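Local coordinates for protein of unknown function VPA0982 (Vibrio parahaemolyticus, PDB 2QIP) that is of uncertain function but belongs to the NYN family of PIN-like proteins and may act as an RNA nuclease, at residues A[10-16]-A[109-115]. Numbering follows the deposited sequence.
Sequences EKIAILV and VDRVILV. With EDO (1,2-ethanediol), chain C.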
loop_
_atom_site.group_PDB
_atom_site.type_symbol
_atom_site.label_atom_id
_atom_site.label_comp_id
_atom_site.label_asym_id
_atom_site.label_seq_id
_atom_site.Cartn_x
_atom_site.Cartn_y
_atom_site.Cartn_z
ATOM N N GLU A 10 10.708 23.915 -9.631
ATOM C CA GLU A 10 9.771 22.795 -9.468
ATOM C C GLU A 10 10.003 22.157 -8.101
ATOM O O GLU A 10 11.136 21.818 -7.749
ATOM C CB GLU A 10 9.960 21.744 -10.566
ATOM C CG GLU A 10 8.894 20.661 -10.535
ATOM C CD GLU A 10 9.127 19.521 -11.520
ATOM O OE1 GLU A 10 10.286 19.130 -11.729
ATOM O OE2 GLU A 10 8.136 19.000 -12.079
ATOM N N LYS A 11 8.927 22.004 -7.335
ATOM C CA LYS A 11 8.998 21.360 -6.025
ATOM C C LYS A 11 8.839 19.855 -6.209
ATOM O O LYS A 11 7.899 19.410 -6.869
ATOM C CB LYS A 11 7.871 21.886 -5.132
ATOM C CG LYS A 11 8.144 23.286 -4.553
ATOM C CD LYS A 11 6.938 23.773 -3.713
ATOM C CE LYS A 11 7.278 25.061 -2.985
ATOM N NZ LYS A 11 6.126 25.564 -2.171
ATOM N N ILE A 12 9.738 19.071 -5.613
ATOM C CA ILE A 12 9.700 17.620 -5.754
ATOM C C ILE A 12 9.707 16.912 -4.405
ATOM O O ILE A 12 10.230 17.416 -3.403
ATOM C CB ILE A 12 10.861 17.077 -6.621
ATOM C CG1 ILE A 12 12.221 17.269 -5.940
ATOM C CG2 ILE A 12 10.810 17.713 -8.010
ATOM C CD1 ILE A 12 13.381 16.603 -6.692
ATOM N N ALA A 13 9.091 15.732 -4.404
ATOM C CA ALA A 13 9.251 14.770 -3.313
ATOM C C ALA A 13 9.849 13.520 -3.908
ATOM O O ALA A 13 9.398 13.089 -4.966
ATOM C CB ALA A 13 7.910 14.428 -2.702
ATOM N N ILE A 14 10.819 12.929 -3.213
ATOM C CA ILE A 14 11.431 11.689 -3.690
ATOM C C ILE A 14 11.093 10.585 -2.690
ATOM O O ILE A 14 11.216 10.795 -1.483
ATOM C CB ILE A 14 12.969 11.826 -3.808
ATOM C CG1 ILE A 14 13.357 12.948 -4.776
ATOM C CG2 ILE A 14 13.573 10.480 -4.268
ATOM C CD1 ILE A 14 14.819 13.314 -4.735
ATOM N N LEU A 15 10.667 9.428 -3.204
ATOM C CA LEU A 15 10.440 8.236 -2.375
ATOM C C LEU A 15 11.176 7.081 -3.034
ATOM O O LEU A 15 10.881 6.741 -4.188
ATOM C CB LEU A 15 8.958 7.882 -2.266
ATOM C CG LEU A 15 8.073 8.888 -1.511
ATOM C CD1 LEU A 15 7.546 9.997 -2.441
ATOM C CD2 LEU A 15 6.921 8.137 -0.851
ATOM N N VAL A 16 12.144 6.511 -2.314
ATOM C CA VAL A 16 12.914 5.370 -2.826
ATOM C C VAL A 16 12.536 4.063 -2.144
ATOM O O VAL A 16 12.615 3.947 -0.928
ATOM C CB VAL A 16 14.438 5.587 -2.671
ATOM C CG1 VAL A 16 15.186 4.442 -3.351
ATOM C CG2 VAL A 16 14.861 6.925 -3.280
ATOM N N VAL A 109 3.853 19.311 -3.371
ATOM C CA VAL A 109 4.889 19.280 -4.418
ATOM C C VAL A 109 4.277 19.353 -5.809
ATOM O O VAL A 109 3.082 19.055 -5.993
ATOM C CB VAL A 109 5.817 18.035 -4.309
ATOM C CG1 VAL A 109 6.580 18.083 -2.998
ATOM C CG2 VAL A 109 5.035 16.725 -4.414
ATOM N N ASP A 110 5.097 19.761 -6.777
ATOM C CA ASP A 110 4.676 19.732 -8.171
ATOM C C ASP A 110 4.841 18.361 -8.801
ATOM O O ASP A 110 4.151 18.024 -9.751
ATOM C CB ASP A 110 5.478 20.738 -9.000
ATOM C CG ASP A 110 5.325 22.164 -8.492
ATOM O OD1 ASP A 110 4.169 22.609 -8.354
ATOM O OD2 ASP A 110 6.340 22.818 -8.175
ATOM N N ARG A 111 5.781 17.585 -8.285
ATOM C CA ARG A 111 6.106 16.299 -8.881
ATOM C C ARG A 111 6.581 15.354 -7.785
ATOM O O ARG A 111 7.373 15.737 -6.910
ATOM C CB ARG A 111 7.225 16.479 -9.916
ATOM C CG ARG A 111 7.630 15.173 -10.628
ATOM C CD ARG A 111 8.760 15.393 -11.592
ATOM N NE ARG A 111 8.336 16.270 -12.673
ATOM C CZ ARG A 111 7.792 15.878 -13.829
ATOM N NH1 ARG A 111 7.605 14.589 -14.114
ATOM N NH2 ARG A 111 7.415 16.808 -14.721
ATOM N N VAL A 112 6.045 14.136 -7.831
ATOM C CA VAL A 112 6.505 13.032 -6.973
ATOM C C VAL A 112 7.434 12.167 -7.817
ATOM O O VAL A 112 7.069 11.758 -8.949
ATOM C CB VAL A 112 5.302 12.192 -6.452
ATOM C CG1 VAL A 112 5.792 10.972 -5.660
ATOM C CG2 VAL A 112 4.375 13.056 -5.596
ATOM N N ILE A 113 8.625 11.890 -7.278
ATOM C CA ILE A 113 9.562 10.982 -7.943
ATOM C C ILE A 113 9.606 9.679 -7.153
ATOM O O ILE A 113 10.001 9.677 -5.986
ATOM C CB ILE A 113 10.961 11.609 -8.058
ATOM C CG1 ILE A 113 10.894 12.945 -8.836
ATOM C CG2 ILE A 113 11.954 10.616 -8.674
ATOM C CD1 ILE A 113 12.223 13.684 -8.938
ATOM N N LEU A 114 9.137 8.601 -7.781
ATOM C CA LEU A 114 9.050 7.277 -7.161
ATOM C C LEU A 114 10.120 6.397 -7.772
ATOM O O LEU A 114 10.153 6.224 -8.987
ATOM C CB LEU A 114 7.671 6.660 -7.416
ATOM C CG LEU A 114 7.475 5.233 -6.919
ATOM C CD1 LEU A 114 7.578 5.114 -5.404
ATOM C CD2 LEU A 114 6.120 4.743 -7.425
ATOM N N VAL A 115 11.015 5.890 -6.925
ATOM C CA VAL A 115 12.090 5.021 -7.401
ATOM C C VAL A 115 11.712 3.593 -7.018
ATOM O O VAL A 115 11.939 3.154 -5.891
ATOM C CB VAL A 115 13.463 5.444 -6.818
ATOM C CG1 VAL A 115 14.588 4.664 -7.488
ATOM C CG2 VAL A 115 13.696 6.928 -7.054
HETATM C C1 EDO C . 2.960 22.623 -5.147
HETATM O O1 EDO C . 2.274 22.048 -6.261
HETATM C C2 EDO C . 2.512 24.073 -4.992
HETATM O O2 EDO C . 2.969 24.500 -3.711
HETATM O O HOH W 1 9.161 19.484 -14.937
#
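Residues 10-16 and strand 111-115 are paired in parallel at the middle of the six-stranded sheet of this PIN-like NYN domain. Ala-13 and Leu-15 each donate through N-H and accept through O. Ala-13 N binds Arg-111 O, and Ile-113 N binds Ala-13 O at 2.7 Å. Leu-15 N binds Ile-113 O, and Val-115 N binds Leu-15 O. The backbone of Ile-12 and Ile-14 bonds to strand 46-55 on the other side.

On one face the CD1 methyls of Ile-12 and Ile-113 touch at 3.9 Å where the side chains cross, and Val-16 lies alongside Val-115. On the other, Leu-15 CD1 reaches Val-112 CG1 at 3.8 Å, under helix 95-105. Val-109 CG1 rests on Ala-13 CB at 3.9 Å.

The polar end is at the start of the strands. Lys-11 O accepts from both Asp-110 N and Arg-111 N, the first from above the carbonyl plane. Asp-110 OD2 accepts from Lys-11 N at 2.8 Å, nearly straight at 174°, on its anti side. Its OD1 accepts from a bound 1,2-ethanediol. Glu-10, with CG anti to the backbone N (chi1 -173°), extends past Asp-110 to Arg-111. Its OE2 forms a salt bridge with Arg-111 NE at 2.8 Å, met on the syn side and near the guanidinium plane. The carboxylate and guanidinium planes are 69° apart. A water joins Arg-111 NH2 to the same oxygen, weakly on the Glu-10 side.

Glu-10 OE1 forms a salt bridge with Lys-46 on strand 46-55, and Arg-111 NH1 bonds Thr-137 on strand 135-140. This polar network fixes the start of the pairing, while apolar contacts fill both faces.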